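3-oxo-tetronate kinase (Cupriavidus necator, PDB 5DMH) catalyses the ATP-dependent phosphorylation of 3-oxo-tetronate to 3-oxo-tetronate 4-phosphate, in this crystal with ADP bound. Local coordinates at residues 213-218 with 243-248; 186-191 with 197-202; 47-52 with 411-416. All coordinates share one frame; numbering follows the deposited sequence.

From the N terminus, helix 41-53 comes first; its residues 47-52 wait about 360 residues for their partner, 411-416, so interaction 3 closes the longest loop, joining the sugar-binding N-terminal part to the nucleotide-binding C-terminal part. The other two contacts fall within that span, in series. Interaction 2 closes a short loop from helix 187-193 back to strand 199-202; interaction 1 then packs helix 211-223 against the end of helix 236-245. These two touch through L202, whose CD1 and CD2 atoms pack against T214, R217 and I218. Interaction 3 stands apart, its nearest atoms about 10 Å from interaction 1 and about 17 Å from interaction 2.

Interaction 1 of 3, residues 213-218 with 243-248; sequences ATAERI and GEACAN
A245 pushes its methyl into the flank of helix 211-223, meeting T214 and A215 where the two backbones come closest: the CA atoms of A215 and A245 are only 4.8 Å apart. The contact joins two helices of the sugar-binding N-terminal domain, and T214 and I218 also rest on L202 of strand 199-202.

All the contacts across the pair are apolar or van der Waals. The A245 CB methyl is the centre of them. It lies 3.6 Å from T214 CG2 and 3.7 Å from T214 CB, touching the threonine on its methyl branch, and it also abuts the backbone of the facing helix, 3.9 Å from A215 N. The A215 methyl passes alongside, its CB 4.3 Å from A245 CB and 4.0 Å from A245 O. One turn on, I218 reaches over with the end of its longer branch, and CD1 meets C246 SG at 4.0 Å, methyl against sulfur. C246 is the first residue to leave helical backbone angles after helix 236-245, so this second patch sits at the very end of that helix.

T214 OG1 is hydrogen-bonded to G210 O, with a weak second bond to A206 O. A chi1 of -60° turns this hydroxyl back along its own chain and presents CG2 to A245. On the other segment, G243 O accepts from N265 ND2, and C246 O has a weak bond from Q111 NE2.

Two small alanines are what let the helices approach so nearly, with larger T214 and I218 packed beside them. With no bond or charge pair spanning the segments, the interface is consistent with packing and burial of apolar surface rather than polar bonding.

Interaction 2 of 3, residues 186-191 with 197-202; sequences SLVRVL and NKVGLL
V199 projects from the edge strand toward helix 187-193 and packs against V188 and L191, the more buried part of this contact. Its CG2 branch lies 3.9 Å from L191 CG, with the two side chains at about a right angle, while its CG1 rests 3.8 Å from V188 O and 4.1 Å from V188 CG1. The two valine side chains run antiparallel alongside one another. With chi1 at 174°, V199 places CG1 between V188 and L191, where it touches both, CD2 of L191 being 4.1 Å away; CG2 goes to L191.

V199 and L191 are buried, whereas V188, G200 and L201 are partly exposed. On that more open side V188 CG2 lies against the strand backbone, 3.7 Å from G200 O, and its one side-chain touch is to L201 CB at 4.2 Å.

Helix and strand run nearly antiparallel (156°), their axes 8.1 Å apart. Q192, the next residue of the helix, pins the turn by bonding V199 N and N197 O. Strand 199-202 is outermost, with G200 and L202 paired to strand 228-231; V188 and L191 both extend onto I230 of that strand, and helix 211-223 packs on L202.

Interaction 3 of 3, residues 47-52 with 411-416; sequences LANTLV and GAQIAP
Q413 OE1 lies almost in the plane of the N49 carboxamide, while N49 ND2 approaches Q413 tilted 19° off its carbonyl plane; the two amide planes stand 57° apart and the side chains cross at about a right angle. The contact ties helix 41-53 of the sugar-binding N-terminal part to a strand of the nucleotide-binding C-terminal part. The N-H of N49 ND2 donates to Q413 OE1 at 2.8 Å (N-H...O 156°). Strand 407-415 is broken just beyond Q413 by a classic beta bulge, where I414 and A415 both face one residue of strand 418-423 and the chain turns a corner.

N49 reaches out with CG anti to its own N, and Q413 stretches to it on an extended chain. NE2 of Q413 bonds E152, so both ends of this amide are occupied, which should hold it in one rotation.

The second polar atom of the N49 amide, OD1, sits 3.7 Å from Q413 CB and accepts from a bridging water. The water's distance to N49 OD1 is unusually short and its exact value doubtful; the same water donates to G411 O at 2.7 Å.

Interaction 1 of 3, residues 213-218 with 243-248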
loop_
_atom_site.group_PDB
_atom_site.type_symbol
_atom_site.label_atom_id
_atom_site.label_comp_id
_atom_site.label_asym_id
_atom_site.label_seq_id
_atom_site.Cartn_x
_atom_site.Cartn_y
_atom_site.Cartn_z
ATOM N N ALA A 213 7.213 29.384 -0.677
ATOM C CA ALA A 213 5.889 29.843 -0.252
ATOM C C ALA A 213 5.155 28.762 0.529
ATOM O O ALA A 213 4.421 29.040 1.480
ATOM C CB ALA A 213 5.057 30.262 -1.441
ATOM N N THR A 214 5.351 27.518 0.126
ATOM C CA THR A 214 4.681 26.420 0.795
ATOM C C THR A 214 5.209 26.250 2.213
ATOM O O THR A 214 4.445 26.015 3.144
ATOM C CB THR A 214 4.831 25.134 -0.008
ATOM O OG1 THR A 214 4.238 25.327 -1.298
ATOM C CG2 THR A 214 4.131 23.954 0.673
ATOM N N ALA A 215 6.522 26.376 2.370
ATOM C CA ALA A 215 7.168 26.229 3.669
ATOM C C ALA A 215 6.711 27.367 4.595
ATOM O O ALA A 215 6.505 27.168 5.797
ATOM C CB ALA A 215 8.701 26.237 3.500
ATOM N N GLU A 216 6.531 28.554 4.018
ATOM C CA GLU A 216 6.037 29.692 4.776
ATOM C C GLU A 216 4.608 29.432 5.264
ATOM O O GLU A 216 4.279 29.762 6.401
ATOM C CB GLU A 216 6.077 30.982 3.954
ATOM C CG GLU A 216 7.486 31.535 3.743
ATOM C CD GLU A 216 7.493 32.751 2.833
ATOM O OE1 GLU A 216 6.768 32.757 1.802
ATOM O OE2 GLU A 216 8.230 33.697 3.153
ATOM N N ARG A 217 3.779 28.833 4.406
ATOM C CA ARG A 217 2.389 28.559 4.760
ATOM C C ARG A 217 2.318 27.492 5.847
ATOM O O ARG A 217 1.487 27.562 6.766
ATOM C CB ARG A 217 1.578 28.145 3.528
ATOM C CG ARG A 217 0.132 27.890 3.837
ATOM C CD ARG A 217 -0.545 29.120 4.403
ATOM N NE ARG A 217 -1.930 28.843 4.747
ATOM C CZ ARG A 217 -2.610 29.510 5.676
ATOM N NH1 ARG A 217 -2.042 30.517 6.326
ATOM N NH2 ARG A 217 -3.867 29.177 5.942
ATOM N N ILE A 218 3.230 26.523 5.784
ATOM C CA ILE A 218 3.340 25.520 6.837
ATOM C C ILE A 218 3.696 26.164 8.167
ATOM O O ILE A 218 3.134 25.806 9.218
ATOM C CB ILE A 218 4.366 24.400 6.454
ATOM C CG1 ILE A 218 3.729 23.479 5.423
ATOM C CG2 ILE A 218 4.848 23.620 7.681
ATOM C CD1 ILE A 218 4.699 22.581 4.750
ATOM N N GLY A 243 7.293 18.002 -1.210
ATOM C CA GLY A 243 8.473 17.288 -0.748
ATOM C C GLY A 243 9.616 18.219 -0.347
ATOM O O GLY A 243 10.197 18.111 0.735
ATOM N N GLU A 244 9.932 19.164 -1.226
ATOM C CA GLU A 244 10.955 20.151 -0.927
ATOM C C GLU A 244 10.557 21.022 0.272
ATOM O O GLU A 244 11.378 21.261 1.137
ATOM C CB GLU A 244 11.255 21.012 -2.156
ATOM C CG GLU A 244 12.400 21.978 -1.921
ATOM C CD GLU A 244 12.723 22.864 -3.113
ATOM O OE1 GLU A 244 12.241 22.617 -4.237
ATOM O OE2 GLU A 244 13.467 23.831 -2.903
ATOM N N ALA A 245 9.312 21.493 0.331
ATOM C CA ALA A 245 8.870 22.333 1.451
ATOM C C ALA A 245 8.946 21.610 2.793
ATOM O O ALA A 245 9.161 22.239 3.846
ATOM C CB ALA A 245 7.486 22.829 1.221
ATOM N N CYS A 246 8.790 20.290 2.749
ATOM C CA CYS A 246 8.814 19.459 3.948
ATOM C C CYS A 246 10.174 18.817 4.249
ATOM O O CYS A 246 10.241 17.900 5.047
ATOM C CB CYS A 246 7.746 18.361 3.846
ATOM S SG CYS A 246 6.041 18.973 3.818
ATOM N N ALA A 247 11.247 19.325 3.650
ATOM C CA ALA A 247 12.576 18.770 3.867
ATOM C C ALA A 247 12.923 18.741 5.353
ATOM O O ALA A 247 13.683 17.883 5.793
ATOM C CB ALA A 247 13.612 19.591 3.113
ATOM N N ASN A 248 12.367 19.692 6.104
ATOM C CA ASN A 248 12.689 19.880 7.523
ATOM C C ASN A 248 11.725 19.204 8.506
ATOM O O ASN A 248 11.866 19.372 9.715
ATOM C CB ASN A 248 12.696 21.388 7.850
ATOM C CG ASN A 248 11.281 22.009 7.870
ATOM O OD1 ASN A 248 10.376 21.576 7.143
ATOM N ND2 ASN A 248 11.097 23.031 8.702
#

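Interaction 2 of 3, residues 186-191 with 197-202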
loop_
_atom_site.group_PDB
_atom_site.type_symbol
_atom_site.label_atom_id
_atom_site.label_comp_id
_atom_site.label_asym_id
_atom_site.label_seq_id
_atom_site.Cartn_x
_atom_site.Cartn_y
_atom_site.Cartn_z
ATOM N N SER A 186 -14.313 15.062 1.410
ATOM C CA SER A 186 -13.628 16.124 2.161
ATOM C C SER A 186 -12.629 15.544 3.189
ATOM O O SER A 186 -12.998 15.112 4.287
ATOM C CB SER A 186 -14.644 17.036 2.834
ATOM O OG SER A 186 -13.966 18.033 3.583
ATOM N N LEU A 187 -11.369 15.487 2.802
ATOM C CA LEU A 187 -10.361 14.833 3.610
ATOM C C LEU A 187 -10.113 15.566 4.930
ATOM O O LEU A 187 -9.702 14.954 5.902
ATOM C CB LEU A 187 -9.048 14.731 2.843
ATOM C CG LEU A 187 -9.034 13.919 1.551
ATOM C CD1 LEU A 187 -7.603 13.775 1.004
ATOM C CD2 LEU A 187 -9.661 12.553 1.776
ATOM N N VAL A 188 -10.355 16.877 4.967
ATOM C CA VAL A 188 -10.177 17.618 6.221
ATOM C C VAL A 188 -11.189 17.124 7.241
ATOM O O VAL A 188 -10.834 16.775 8.377
ATOM C CB VAL A 188 -10.275 19.151 6.024
ATOM C CG1 VAL A 188 -10.309 19.854 7.368
ATOM C CG2 VAL A 188 -9.127 19.633 5.191
ATOM N N ARG A 189 -12.437 16.995 6.797
ATOM C CA ARG A 189 -13.525 16.507 7.655
ATOM C C ARG A 189 -13.310 15.023 8.027
ATOM O O ARG A 189 -13.435 14.646 9.186
ATOM C CB ARG A 189 -14.852 16.720 6.927
ATOM C CG ARG A 189 -16.119 16.357 7.670
ATOM C CD ARG A 189 -17.326 17.009 6.980
ATOM N NE ARG A 189 -17.457 16.583 5.586
ATOM C CZ ARG A 189 -18.122 17.246 4.634
ATOM N NH1 ARG A 189 -18.735 18.393 4.899
ATOM N NH2 ARG A 189 -18.185 16.759 3.405
ATOM N N VAL A 190 -12.952 14.208 7.047
ATOM C CA VAL A 190 -12.711 12.782 7.279
ATOM C C VAL A 190 -11.577 12.582 8.294
ATOM O O VAL A 190 -11.719 11.842 9.253
ATOM C CB VAL A 190 -12.388 12.055 5.950
ATOM C CG1 VAL A 190 -11.892 10.623 6.188
ATOM C CG2 VAL A 190 -13.607 12.055 5.030
ATOM N N LEU A 191 -10.449 13.252 8.087
ATOM C CA LEU A 191 -9.314 13.081 8.973
ATOM C C LEU A 191 -9.619 13.633 10.370
ATOM O O LEU A 191 -9.236 13.019 11.394
ATOM C CB LEU A 191 -8.066 13.762 8.388
ATOM C CG LEU A 191 -6.743 13.589 9.156
ATOM C CD1 LEU A 191 -6.461 12.119 9.510
ATOM C CD2 LEU A 191 -5.609 14.166 8.343
ATOM N N ASN A 197 -6.554 16.036 17.689
ATOM C CA ASN A 197 -5.996 17.363 17.562
ATOM C C ASN A 197 -6.399 18.048 16.244
ATOM O O ASN A 197 -6.949 17.415 15.326
ATOM C CB ASN A 197 -4.471 17.271 17.685
ATOM C CG ASN A 197 -4.023 16.891 19.098
ATOM O OD1 ASN A 197 -4.648 17.280 20.071
ATOM N ND2 ASN A 197 -2.957 16.121 19.204
ATOM N N LYS A 198 -6.100 19.339 16.132
ATOM C CA LYS A 198 -6.624 20.129 15.034
ATOM C C LYS A 198 -6.088 19.760 13.635
ATOM O O LYS A 198 -4.881 19.742 13.387
ATOM C CB LYS A 198 -6.380 21.621 15.323
ATOM C CG LYS A 198 -6.775 22.553 14.199
ATOM C CD LYS A 198 -8.264 22.634 13.980
ATOM C CE LYS A 198 -8.589 23.694 12.944
ATOM N NZ LYS A 198 -10.049 23.870 12.709
ATOM N N VAL A 199 -7.009 19.467 12.715
ATOM C CA VAL A 199 -6.672 19.185 11.313
ATOM C C VAL A 199 -6.968 20.398 10.452
ATOM O O VAL A 199 -8.006 21.008 10.598
ATOM C CB VAL A 199 -7.495 17.986 10.751
ATOM C CG1 VAL A 199 -7.243 17.818 9.276
ATOM C CG2 VAL A 199 -7.139 16.730 11.495
ATOM N N GLY A 200 -6.027 20.788 9.603
ATOM C CA GLY A 200 -6.224 21.937 8.737
ATOM C C GLY A 200 -5.942 21.600 7.276
ATOM O O GLY A 200 -5.974 20.424 6.856
ATOM N N LEU A 201 -5.655 22.646 6.501
ATOM C CA LEU A 201 -5.474 22.530 5.065
ATOM C C LEU A 201 -4.324 23.380 4.582
ATOM O O LEU A 201 -4.261 24.577 4.864
ATOM C CB LEU A 201 -6.738 22.967 4.331
ATOM C CG LEU A 201 -6.705 22.954 2.788
ATOM C CD1 LEU A 201 -6.540 21.565 2.216
ATOM C CD2 LEU A 201 -7.988 23.604 2.236
ATOM N N LEU A 202 -3.426 22.750 3.833
ATOM C CA LEU A 202 -2.396 23.453 3.085
ATOM C C LEU A 202 -2.914 23.541 1.646
ATOM O O LEU A 202 -2.823 22.588 0.895
ATOM C CB LEU A 202 -1.077 22.680 3.199
ATOM C CG LEU A 202 0.123 23.115 2.390
ATOM C CD1 LEU A 202 0.453 24.574 2.700
ATOM C CD2 LEU A 202 1.334 22.228 2.682
#

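Interaction 3 of 3, residues 47-52 with 411-416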
loop_
_atom_site.group_PDB
_atom_site.type_symbol
_atom_site.label_atom_id
_atom_site.label_comp_id
_atom_site.label_asym_id
_atom_site.label_seq_id
_atom_site.Cartn_x
_atom_site.Cartn_y
_atom_site.Cartn_z
ATOM N N LEU A 47 5.229 2.546 -2.486
ATOM C CA LEU A 47 6.220 3.489 -1.959
ATOM C C LEU A 47 7.675 3.125 -2.298
ATOM O O LEU A 47 8.426 3.966 -2.786
ATOM C CB LEU A 47 6.048 3.602 -0.450
ATOM C CG LEU A 47 7.095 4.463 0.262
ATOM C CD1 LEU A 47 7.099 5.875 -0.299
ATOM C CD2 LEU A 47 6.827 4.461 1.734
ATOM N N ALA A 48 8.088 1.882 -2.052
ATOM C CA ALA A 48 9.443 1.496 -2.341
ATOM C C ALA A 48 9.739 1.678 -3.837
ATOM O O ALA A 48 10.814 2.106 -4.202
ATOM C CB ALA A 48 9.732 0.066 -1.889
ATOM N N ASN A 49 8.778 1.366 -4.688
ATOM C CA ASN A 49 8.962 1.577 -6.127
ATOM C C ASN A 49 9.296 3.040 -6.448
ATOM O O ASN A 49 10.224 3.330 -7.201
ATOM C CB ASN A 49 7.688 1.144 -6.861
ATOM C CG ASN A 49 7.765 1.347 -8.375
ATOM O OD1 ASN A 49 8.616 0.780 -9.067
ATOM N ND2 ASN A 49 6.866 2.176 -8.886
ATOM N N THR A 50 8.506 3.951 -5.893
ATOM C CA THR A 50 8.735 5.373 -6.078
ATOM C C THR A 50 10.086 5.813 -5.553
ATOM O O THR A 50 10.790 6.584 -6.217
ATOM C CB THR A 50 7.596 6.211 -5.447
ATOM O OG1 THR A 50 6.451 6.100 -6.305
ATOM C CG2 THR A 50 8.012 7.678 -5.348
ATOM N N LEU A 51 10.482 5.309 -4.388
ATOM C CA LEU A 51 11.799 5.648 -3.860
ATOM C C LEU A 51 12.946 5.117 -4.732
ATOM O O LEU A 51 13.893 5.850 -5.021
ATOM C CB LEU A 51 11.936 5.144 -2.427
ATOM C CG LEU A 51 11.039 5.887 -1.446
ATOM C CD1 LEU A 51 11.036 5.137 -0.119
ATOM C CD2 LEU A 51 11.493 7.312 -1.271
ATOM N N VAL A 52 12.858 3.855 -5.167
ATOM C CA VAL A 52 13.894 3.282 -6.016
ATOM C C VAL A 52 13.993 4.044 -7.329
ATOM O O VAL A 52 15.080 4.360 -7.791
ATOM C CB VAL A 52 13.620 1.787 -6.288
ATOM C CG1 VAL A 52 14.495 1.260 -7.423
ATOM C CG2 VAL A 52 13.803 0.992 -4.995
ATOM N N GLY A 411 11.981 -4.620 -7.826
ATOM C CA GLY A 411 12.398 -4.652 -9.213
ATOM C C GLY A 411 11.685 -3.562 -9.992
ATOM O O GLY A 411 11.368 -2.498 -9.439
ATOM N N ALA A 412 11.386 -3.852 -11.254
ATOM C CA ALA A 412 10.863 -2.857 -12.173
ATOM C C ALA A 412 9.370 -2.667 -12.035
ATOM O O ALA A 412 8.645 -3.596 -11.681
ATOM C CB ALA A 412 11.210 -3.231 -13.616
ATOM N N GLN A 413 8.912 -1.449 -12.335
ATOM C CA GLN A 413 7.487 -1.143 -12.297
ATOM C C GLN A 413 6.759 -1.949 -13.371
ATOM O O GLN A 413 7.171 -1.962 -14.525
ATOM C CB GLN A 413 7.264 0.360 -12.531
ATOM C CG GLN A 413 5.792 0.773 -12.522
ATOM C CD GLN A 413 5.616 2.272 -12.440
ATOM O OE1 GLN A 413 6.126 2.926 -11.516
ATOM N NE2 GLN A 413 4.910 2.837 -13.410
ATOM N N ILE A 414 5.680 -2.618 -12.975
ATOM C CA ILE A 414 4.778 -3.296 -13.904
ATOM C C ILE A 414 3.658 -2.351 -14.371
ATOM O O ILE A 414 3.372 -2.261 -15.559
ATOM C CB ILE A 414 4.145 -4.520 -13.233
ATOM C CG1 ILE A 414 5.241 -5.470 -12.726
ATOM C CG2 ILE A 414 3.191 -5.224 -14.187
ATOM C CD1 ILE A 414 4.721 -6.488 -11.734
ATOM N N ALA A 415 3.045 -1.656 -13.417
ATOM C CA ALA A 415 2.016 -0.640 -13.659
ATOM C C ALA A 415 2.200 0.447 -12.614
ATOM O O ALA A 415 2.846 0.218 -11.600
ATOM C CB ALA A 415 0.652 -1.228 -13.526
ATOM N N PRO A 416 1.637 1.627 -12.841
ATOM C CA PRO A 416 1.804 2.649 -11.798
ATOM C C PRO A 416 1.379 2.129 -10.425
ATOM O O PRO A 416 0.306 1.522 -10.260
ATOM C CB PRO A 416 0.921 3.804 -12.294
ATOM C CG PRO A 416 0.895 3.622 -13.807
ATOM C CD PRO A 416 0.861 2.114 -13.989
HETATM O O HOH W 1 11.071 0.176 -9.158
#